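Local structure of triacylglycerol lipase (Yarrowia lipolytica, 3O0D) at residues T5-I10 against V263-Q268; V53-E58 against S69-V74; W252-P257 against H289-V294. The protein is an extracellular yeast lipase of the alpha/beta-hydrolase fold that probably hydrolyses the ester bonds of triacylglycerols. All coordinates share one frame; numbering follows the deposited sequence.

Interaction 1 (T5-I10 against V263-Q268)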
loop_
_atom_site.group_PDB
_atom_site.type_symbol
_atom_site.label_atom_id
_atom_site.label_comp_id
_atom_site.label_asym_id
_atom_site.label_seq_id
_atom_site.Cartn_x
_atom_site.Cartn_y
_atom_site.Cartn_z
ATOM N N THR A 5 13.994 17.715 -3.897
ATOM C CA THR A 5 13.180 18.418 -2.877
ATOM C C THR A 5 11.951 19.108 -3.480
ATOM O O THR A 5 11.384 19.982 -2.816
ATOM C CB THR A 5 13.962 19.442 -2.120
ATOM O OG1 THR A 5 14.416 20.487 -3.007
ATOM C CG2 THR A 5 15.222 18.722 -1.480
ATOM N N GLU A 6 11.558 18.649 -4.650
ATOM C CA GLU A 6 10.407 19.263 -5.333
ATOM C C GLU A 6 9.130 18.634 -4.847
ATOM O O GLU A 6 9.003 17.400 -4.686
ATOM C CB GLU A 6 10.470 19.110 -6.861
ATOM C CG GLU A 6 11.707 19.747 -7.457
ATOM C CD GLU A 6 11.672 19.758 -9.017
ATOM O OE1 GLU A 6 11.091 18.849 -9.667
ATOM O OE2 GLU A 6 12.274 20.691 -9.590
ATOM N N THR A 7 8.134 19.516 -4.561
ATOM C CA THR A 7 6.803 18.962 -4.171
ATOM C C THR A 7 5.754 19.836 -4.829
ATOM O O THR A 7 6.117 20.926 -5.291
ATOM C CB THR A 7 6.513 18.945 -2.612
ATOM O OG1 THR A 7 6.503 20.295 -2.076
ATOM C CG2 THR A 7 7.641 18.092 -1.923
ATOM N N SER A 8 4.525 19.369 -4.887
ATOM C CA SER A 8 3.429 20.110 -5.546
ATOM C C SER A 8 2.146 19.883 -4.728
ATOM O O SER A 8 1.928 18.835 -4.129
ATOM C CB SER A 8 3.172 19.451 -6.965
ATOM O OG SER A 8 4.273 19.771 -7.817
ATOM N N HIS A 9 1.298 20.890 -4.732
ATOM C CA HIS A 9 -0.008 20.779 -4.117
ATOM C C HIS A 9 -1.022 19.978 -4.892
ATOM O O HIS A 9 -0.758 19.646 -6.062
ATOM C CB HIS A 9 -0.572 22.237 -3.814
ATOM C CG HIS A 9 0.124 22.923 -2.706
ATOM N ND1 HIS A 9 -0.050 22.522 -1.396
ATOM C CD2 HIS A 9 1.065 23.919 -2.685
ATOM C CE1 HIS A 9 0.691 23.314 -0.607
ATOM N NE2 HIS A 9 1.392 24.130 -1.366
ATOM N N ILE A 10 -2.175 19.687 -4.253
ATOM C CA ILE A 10 -3.225 18.900 -4.912
ATOM C C ILE A 10 -4.552 19.623 -4.761
ATOM O O ILE A 10 -4.658 20.565 -3.939
ATOM C CB ILE A 10 -3.416 17.482 -4.261
ATOM C CG1 ILE A 10 -3.828 17.538 -2.764
ATOM C CG2 ILE A 10 -2.051 16.669 -4.437
ATOM C CD1 ILE A 10 -4.202 16.079 -2.233
ATOM N N VAL A 263 0.926 16.721 -0.203
ATOM C CA VAL A 263 1.718 17.219 -1.334
ATOM C C VAL A 263 2.192 15.986 -2.137
ATOM O O VAL A 263 2.383 14.894 -1.569
ATOM C CB VAL A 263 2.905 18.128 -0.909
ATOM C CG1 VAL A 263 2.365 19.453 -0.304
ATOM C CG2 VAL A 263 3.867 17.361 0.101
ATOM N N MET A 264 2.435 16.197 -3.447
ATOM C CA MET A 264 3.008 15.122 -4.260
ATOM C C MET A 264 4.516 15.361 -4.307
ATOM O O MET A 264 4.974 16.486 -4.548
ATOM C CB MET A 264 2.452 15.300 -5.701
ATOM C CG MET A 264 0.912 15.343 -5.839
ATOM S SD MET A 264 0.171 13.857 -5.198
ATOM C CE MET A 264 0.620 12.599 -6.486
ATOM N N CYS A 265 5.312 14.318 -3.994
ATOM C CA CYS A 265 6.769 14.495 -3.836
ATOM C C CYS A 265 7.435 13.921 -5.064
ATOM O O CYS A 265 7.062 12.833 -5.413
ATOM C CB CYS A 265 7.204 13.608 -2.641
ATOM S SG CYS A 265 6.286 14.175 -1.129
ATOM N N GLN A 266 8.380 14.649 -5.617
ATOM C CA GLN A 266 9.308 14.030 -6.683
ATOM C C GLN A 266 10.288 13.085 -6.017
ATOM O O GLN A 266 10.647 13.202 -4.836
ATOM C CB GLN A 266 10.039 15.029 -7.462
ATOM C CG GLN A 266 9.100 15.965 -8.280
ATOM C CD GLN A 266 8.548 15.371 -9.500
ATOM O OE1 GLN A 266 8.441 14.166 -9.635
ATOM N NE2 GLN A 266 8.105 16.235 -10.429
ATOM N N GLY A 267 10.715 12.119 -6.809
ATOM C CA GLY A 267 11.875 11.277 -6.443
ATOM C C GLY A 267 11.687 10.058 -5.604
ATOM O O GLY A 267 10.634 9.794 -4.993
ATOM N N GLN A 268 12.791 9.322 -5.437
ATOM C CA GLN A 268 12.675 8.134 -4.653
ATOM C C GLN A 268 13.008 8.419 -3.163
ATOM O O GLN A 268 12.789 7.554 -2.312
ATOM C CB GLN A 268 13.599 6.983 -5.239
ATOM C CG GLN A 268 13.075 6.491 -6.617
ATOM C CD GLN A 268 14.076 5.618 -7.352
ATOM O OE1 GLN A 268 13.701 4.707 -8.151
ATOM N NE2 GLN A 268 15.343 5.911 -7.125
HETATM O O HOH W 1 8.451 19.228 -10.136
HETATM O O HOH W 2 6.087 17.484 -7.163
#
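Thr7 and Ser8 pair antiparallel with Cys265 and Met264, Ser8 N giving its hydrogen to Met264 O and Ser8 O taking one from Met264 N at 2.8 Å; one step further along, Gln266 N reaches Glu6 O at 3.0 Å in a nearly straight bond (171°). Ile10 and Met264 make the close apolar touch, CG2 of Ile10 lying 3.5 Å from CG of Met264, with the two side chains crossing at about a right angle. The methionine chain bends at chi2 and chi3, which carries its tip away from strand 3-8, and Phe18 of helix 12-27 touches both side chains. Here strand 3-8 of the N-terminal region joins strand 262-265 near one edge of the central alpha/beta-hydrolase sheet, between it and the short strand 269-270. On the other face, Thr7 CG2 approaches Cys265 SG at 4.2 Å, and that sulfur is bonded to Cys273. Glu6 and Gln266 lie with CB of Glu6 3.7 Å from CG of Gln266, their carboxylate and amide planes 39° apart; a water bridges Glu6 OE1 and Gln266 NE2. The glutamine amide is held from outside by Val213 N and Asp212. A second water links Ser8 OG to Met264 O.

Interaction 2 (V53-E58 against S69-V74)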
loop_
_atom_site.group_PDB
_atom_site.type_symbol
_atom_site.label_atom_id
_atom_site.label_comp_id
_atom_site.label_asym_id
_atom_site.label_seq_id
_atom_site.Cartn_x
_atom_site.Cartn_y
_atom_site.Cartn_z
ATOM N N VAL A 53 -21.547 -1.276 -2.164
ATOM C CA VAL A 53 -20.370 -2.129 -2.106
ATOM C C VAL A 53 -20.829 -3.415 -1.458
ATOM O O VAL A 53 -21.631 -3.411 -0.524
ATOM C CB VAL A 53 -19.263 -1.492 -1.266
ATOM C CG1 VAL A 53 -18.128 -2.527 -0.870
ATOM C CG2 VAL A 53 -18.602 -0.292 -2.037
ATOM N N GLU A 54 -20.324 -4.508 -2.013
ATOM C CA GLU A 54 -20.573 -5.874 -1.381
ATOM C C GLU A 54 -19.270 -6.559 -1.092
ATOM O O GLU A 54 -18.350 -6.630 -1.929
ATOM C CB GLU A 54 -21.507 -6.704 -2.232
ATOM C CG GLU A 54 -20.964 -6.999 -3.532
ATOM C CD GLU A 54 -21.870 -7.991 -4.334
ATOM O OE1 GLU A 54 -22.543 -8.853 -3.734
ATOM O OE2 GLU A 54 -21.909 -7.893 -5.573
ATOM N N LEU A 55 -19.202 -7.048 0.161
ATOM C CA LEU A 55 -18.100 -7.850 0.614
ATOM C C LEU A 55 -18.207 -9.220 -0.160
ATOM O O LEU A 55 -19.312 -9.838 -0.171
ATOM C CB LEU A 55 -18.200 -8.037 2.089
ATOM C CG LEU A 55 -17.110 -8.994 2.656
ATOM C CD1 LEU A 55 -15.645 -8.395 2.565
ATOM C CD2 LEU A 55 -17.460 -9.365 4.080
ATOM N N ILE A 56 -17.096 -9.597 -0.765
ATOM C CA ILE A 56 -17.059 -10.922 -1.447
ATOM C C ILE A 56 -16.529 -11.963 -0.439
ATOM O O ILE A 56 -17.191 -13.017 -0.193
ATOM C CB ILE A 56 -16.278 -10.905 -2.773
ATOM C CG1 ILE A 56 -17.025 -9.948 -3.780
ATOM C CG2 ILE A 56 -16.206 -12.410 -3.339
ATOM C CD1 ILE A 56 -18.593 -10.012 -3.725
ATOM N N GLU A 57 -15.351 -11.683 0.107
ATOM C CA GLU A 57 -14.685 -12.695 0.972
ATOM C C GLU A 57 -13.704 -11.987 1.861
ATOM O O GLU A 57 -12.994 -11.102 1.402
ATOM C CB GLU A 57 -13.887 -13.688 0.083
ATOM C CG GLU A 57 -13.380 -14.885 0.874
ATOM C CD GLU A 57 -12.988 -16.101 -0.003
ATOM O OE1 GLU A 57 -13.610 -16.354 -1.074
ATOM O OE2 GLU A 57 -12.084 -16.833 0.458
ATOM N N GLU A 58 -13.579 -12.479 3.107
ATOM C CA GLU A 58 -12.480 -12.025 3.968
ATOM C C GLU A 58 -11.401 -13.149 3.960
ATOM O O GLU A 58 -11.692 -14.328 3.644
ATOM C CB GLU A 58 -12.964 -11.920 5.388
ATOM C CG GLU A 58 -14.080 -11.012 5.703
ATOM C CD GLU A 58 -14.262 -10.904 7.224
ATOM O OE1 GLU A 58 -15.122 -10.115 7.652
ATOM O OE2 GLU A 58 -13.562 -11.634 8.002
ATOM N N SER A 69 -4.114 -10.455 6.354
ATOM C CA SER A 69 -5.526 -10.626 6.491
ATOM C C SER A 69 -6.100 -9.478 5.576
ATOM O O SER A 69 -5.338 -8.615 5.155
ATOM C CB SER A 69 -6.022 -10.342 7.880
ATOM O OG SER A 69 -5.482 -11.362 8.809
ATOM N N GLY A 70 -7.388 -9.540 5.351
ATOM C CA GLY A 70 -7.919 -8.444 4.427
ATOM C C GLY A 70 -9.175 -8.958 3.792
ATOM O O GLY A 70 -9.888 -9.849 4.276
ATOM N N TYR A 71 -9.589 -8.238 2.718
ATOM C CA TYR A 71 -10.899 -8.629 2.151
ATOM C C TYR A 71 -10.926 -8.228 0.656
ATOM O O TYR A 71 -10.085 -7.476 0.152
ATOM C CB TYR A 71 -12.105 -7.935 2.842
ATOM C CG TYR A 71 -12.044 -6.374 2.746
ATOM C CD1 TYR A 71 -12.719 -5.673 1.688
ATOM C CD2 TYR A 71 -11.441 -5.622 3.729
ATOM C CE1 TYR A 71 -12.672 -4.281 1.618
ATOM C CE2 TYR A 71 -11.388 -4.190 3.664
ATOM C CZ TYR A 71 -12.046 -3.570 2.611
ATOM O OH TYR A 71 -12.028 -2.187 2.562
ATOM N N LEU A 72 -11.870 -8.858 -0.017
ATOM C CA LEU A 72 -12.112 -8.604 -1.413
ATOM C C LEU A 72 -13.508 -8.073 -1.441
ATOM O O LEU A 72 -14.477 -8.683 -0.937
ATOM C CB LEU A 72 -11.999 -9.953 -2.169
ATOM C CG LEU A 72 -12.267 -9.972 -3.677
ATOM C CD1 LEU A 72 -11.409 -9.021 -4.489
ATOM C CD2 LEU A 72 -12.138 -11.462 -4.159
ATOM N N ALA A 73 -13.717 -6.915 -2.157
ATOM C CA ALA A 73 -15.103 -6.408 -2.255
ATOM C C ALA A 73 -15.326 -5.846 -3.670
ATOM O O ALA A 73 -14.351 -5.625 -4.403
ATOM C CB ALA A 73 -15.281 -5.243 -1.251
ATOM N N VAL A 74 -16.608 -5.627 -4.021
ATOM C CA VAL A 74 -16.969 -5.075 -5.361
ATOM C C VAL A 74 -17.816 -3.811 -5.086
ATOM O O VAL A 74 -18.809 -3.873 -4.363
ATOM C CB VAL A 74 -17.802 -6.078 -6.136
ATOM C CG1 VAL A 74 -18.195 -5.416 -7.508
ATOM C CG2 VAL A 74 -16.938 -7.331 -6.411
#
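Leu55 and Tyr71 meet obliquely on one face of this antiparallel hairpin: Leu55 CD1 touches Tyr71 CB at 3.6 Å, while the ring runs on away from strand 53-60. With Tyr71 CG between its own backbone N and carbonyl carbon (chi1 60°), the ring heads off the sheet, and its hydroxyl hydrogen-bonds to Leu24 O. The small Ala73 shares this face, its CB at the edge of the tyrosine ring and 4.0 Å from Val53 CG1. The other face carries Glu54 alongside Val74, both pointing the same way, with Glu54 CG 4.2 Å from Val74 CB; the carboxylate bonds to His76. Ile56 comes in obliquely to Val74, setting CG1 3.7 Å from Val74 CG2. It goes with a classic beta bulge, in which Ile56 and Glu57 both stand opposite Leu72. Leu72 O accepts two hydrogens, from Ile56 N at 2.8 Å and from Glu57 N at a longer 3.3 Å, both in the carbonyl plane. The extra residue shifts the register by one, and regular pairing resumes with Leu72 N bonded to Glu57 O. Strand 53-60 is one of the two edge strands of the central sheet within this chain, and strand 68-75 continues it inward to strand 80-87. Helix 127-150 covers the face of Leu72 and Val74 through Leu144 and Val147, and its Lys143 touches Ile56 and Glu57.

Interaction 3 (W252-P257 against H289-V294)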
loop_
_atom_site.group_PDB
_atom_site.type_symbol
_atom_site.label_atom_id
_atom_site.label_comp_id
_atom_site.label_asym_id
_atom_site.label_seq_id
_atom_site.Cartn_x
_atom_site.Cartn_y
_atom_site.Cartn_z
ATOM N N TRP A 252 1.441 16.971 8.094
ATOM C CA TRP A 252 0.493 17.457 9.167
ATOM C C TRP A 252 0.628 16.475 10.276
ATOM O O TRP A 252 0.776 15.304 10.011
ATOM C CB TRP A 252 -0.954 17.415 8.614
ATOM C CG TRP A 252 -1.930 18.259 9.440
ATOM C CD1 TRP A 252 -2.963 17.799 10.217
ATOM C CD2 TRP A 252 -1.855 19.674 9.645
ATOM N NE1 TRP A 252 -3.596 18.885 10.838
ATOM C CE2 TRP A 252 -2.962 20.033 10.468
ATOM C CE3 TRP A 252 -1.089 20.684 9.053
ATOM C CZ2 TRP A 252 -3.243 21.372 10.806
ATOM C CZ3 TRP A 252 -1.348 22.062 9.363
ATOM C CH2 TRP A 252 -2.430 22.362 10.260
ATOM N N PRO A 253 0.462 16.936 11.509
ATOM C CA PRO A 253 0.671 15.985 12.588
ATOM C C PRO A 253 -0.499 15.129 12.898
ATOM O O PRO A 253 -0.248 14.046 13.460
ATOM C CB PRO A 253 0.988 16.876 13.815
ATOM C CG PRO A 253 1.021 18.245 13.342
ATOM C CD PRO A 253 0.463 18.349 11.923
ATOM N N LEU A 254 -1.728 15.459 12.425
ATOM C CA LEU A 254 -2.884 14.719 12.817
ATOM C C LEU A 254 -3.597 14.072 11.619
ATOM O O LEU A 254 -3.288 14.386 10.467
ATOM C CB LEU A 254 -3.872 15.688 13.472
ATOM C CG LEU A 254 -3.264 16.315 14.768
ATOM C CD1 LEU A 254 -4.200 17.309 15.354
ATOM C CD2 LEU A 254 -2.899 15.275 15.813
ATOM N N ILE A 255 -4.652 13.323 11.933
ATOM C CA ILE A 255 -5.634 12.926 10.901
ATOM C C ILE A 255 -6.326 14.190 10.360
ATOM O O ILE A 255 -6.139 15.320 10.868
ATOM C CB ILE A 255 -6.650 11.921 11.451
ATOM C CG1 ILE A 255 -7.399 12.484 12.699
ATOM C CG2 ILE A 255 -5.888 10.600 11.826
ATOM C CD1 ILE A 255 -8.641 11.660 13.241
ATOM N N HIS A 256 -7.134 13.974 9.340
ATOM C CA HIS A 256 -7.862 15.043 8.718
ATOM C C HIS A 256 -7.055 16.274 8.369
ATOM O O HIS A 256 -7.414 17.395 8.776
ATOM C CB HIS A 256 -9.140 15.370 9.583
ATOM C CG HIS A 256 -10.055 14.190 9.728
ATOM N ND1 HIS A 256 -10.555 13.484 8.640
ATOM C CD2 HIS A 256 -10.486 13.538 10.837
ATOM C CE1 HIS A 256 -11.259 12.451 9.091
ATOM N NE2 HIS A 256 -11.227 12.467 10.417
ATOM N N PRO A 257 -5.958 16.119 7.600
ATOM C CA PRO A 257 -5.102 17.227 7.318
ATOM C C PRO A 257 -5.866 18.258 6.444
ATOM O O PRO A 257 -6.806 17.907 5.643
ATOM C CB PRO A 257 -3.985 16.600 6.484
ATOM C CG PRO A 257 -4.590 15.336 5.867
ATOM C CD PRO A 257 -5.556 14.851 6.917
ATOM N N HIS A 289 2.349 6.390 12.817
ATOM C CA HIS A 289 2.033 5.433 11.739
ATOM C C HIS A 289 0.555 5.190 11.545
ATOM O O HIS A 289 0.137 4.706 10.464
ATOM C CB HIS A 289 2.711 4.095 12.117
ATOM C CG HIS A 289 2.581 2.987 11.078
ATOM N ND1 HIS A 289 2.919 3.167 9.746
ATOM C CD2 HIS A 289 2.292 1.662 11.227
ATOM C CE1 HIS A 289 2.874 1.985 9.124
ATOM N NE2 HIS A 289 2.453 1.071 9.996
ATOM N N LEU A 290 -0.307 5.615 12.484
ATOM C CA LEU A 290 -1.799 5.444 12.333
ATOM C C LEU A 290 -2.472 6.618 11.591
ATOM O O LEU A 290 -3.607 6.461 11.208
ATOM C CB LEU A 290 -2.525 5.301 13.675
ATOM C CG LEU A 290 -1.894 4.217 14.571
ATOM C CD1 LEU A 290 -2.848 3.990 15.783
ATOM C CD2 LEU A 290 -1.618 2.924 13.738
ATOM N N GLN A 291 -1.832 7.774 11.535
ATOM C CA GLN A 291 -2.449 9.029 11.129
ATOM C C GLN A 291 -2.418 9.312 9.631
ATOM O O GLN A 291 -1.604 10.027 9.195
ATOM C CB GLN A 291 -1.859 10.227 11.925
ATOM C CG GLN A 291 -2.042 10.085 13.406
ATOM C CD GLN A 291 -1.194 11.044 14.221
ATOM O OE1 GLN A 291 -0.034 11.133 14.048
ATOM N NE2 GLN A 291 -1.816 11.690 15.166
ATOM N N TYR A 292 -3.354 8.690 8.917
ATOM C CA TYR A 292 -3.446 8.731 7.471
ATOM C C TYR A 292 -4.874 9.135 7.033
ATOM O O TYR A 292 -5.591 8.335 6.614
ATOM C CB TYR A 292 -3.053 7.370 6.857
ATOM C CG TYR A 292 -1.553 7.175 6.782
ATOM C CD1 TYR A 292 -0.846 6.602 7.826
ATOM C CD2 TYR A 292 -0.852 7.592 5.713
ATOM C CE1 TYR A 292 0.491 6.461 7.782
ATOM C CE2 TYR A 292 0.484 7.457 5.647
ATOM C CZ TYR A 292 1.197 6.911 6.691
ATOM O OH TYR A 292 2.562 6.845 6.575
ATOM N N PHE A 293 -5.182 10.425 7.144
ATOM C CA PHE A 293 -6.533 10.980 6.894
ATOM C C PHE A 293 -7.528 10.583 7.991
ATOM O O PHE A 293 -8.102 11.415 8.642
ATOM C CB PHE A 293 -7.096 10.631 5.495
ATOM C CG PHE A 293 -6.296 11.190 4.351
ATOM C CD1 PHE A 293 -5.390 10.422 3.709
ATOM C CD2 PHE A 293 -6.501 12.447 3.876
ATOM C CE1 PHE A 293 -4.654 10.879 2.752
ATOM C CE2 PHE A 293 -5.733 12.894 2.863
ATOM C CZ PHE A 293 -4.814 12.080 2.304
ATOM N N VAL A 294 -7.680 9.275 8.152
ATOM C CA VAL A 294 -8.390 8.675 9.256
ATOM C C VAL A 294 -7.388 7.860 10.111
ATOM O O VAL A 294 -6.331 7.639 9.673
ATOM C CB VAL A 294 -9.499 7.734 8.802
ATOM C CG1 VAL A 294 -10.475 8.433 7.948
ATOM C CG2 VAL A 294 -8.922 6.638 8.019
HETATM O O HOH W 3 -3.180 12.291 8.495
HETATM O O HOH W 4 -4.753 12.261 15.021
#
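His256 and Phe293 make the direct bond: His256 N donates to Phe293 O at 2.8 Å, the donor tilted 24° from the carbonyl plane. The same oxygen lies over one face of the His256 imidazole, 3.2 Å above the ring plane and offset toward its rim, and also meets Ile255 CB. Ile255 turns its CG2 branch to the backbone of the other segment, 3.6 Å from Val294 C, because CG2 stands anti to the carbonyl carbon while CG1 takes the position between N and C (chi1 57°). The Pro257 and Phe293 side chains cross at about a right angle, Pro257 CD coming 4.0 Å from Phe293 CD2. Gln291 extends beyond CG to lie alongside Leu254, NE2 being 3.8 Å from Leu254 CD2. Two waters fill out the polar links, one joining Leu254 O to Phe293 N, the other held between Ile255 N and Gln291 NE2. Further out, His227 binds Gln291 OE1, Tyr15 of helix 12-27 meets the Phe293 ring edge-to-face, and Ile250 touches both Pro257 and Phe293. Tyr292 points away from 252-257 and bonds Asp230 through its hydroxyl. Asp230 also takes His289 ND1, and His289 NE2 bonds Ser162 OG, a geometry consistent with the Ser-His-Asp catalytic triad of alpha/beta-hydrolase lipases, Ser162 sitting on a probable nucleophile elbow.

How the interactions relate
Interactions 1 and 2 belong to the same central sheet but lie on opposite sides of the chain's centre, their own centres 33 Å apart. Interaction 2 is a local hairpin, buried, and nested within the long loop that interaction 1 closes between the chain's beginning and its late strands. Interaction 1 is only partly buried and adds bridging waters to its strand pairing. Interaction 3, also partly buried, has no strand ladder: a single direct hydrogen bond, two waters and side-chain contacts join a loop to the end of helix 285-290 and the turn after it. Its nearest atoms come about 6 Å from interaction 1, and helix 12-27 touches both, Phe18 reaching Met264 in one and Phe293 in the other.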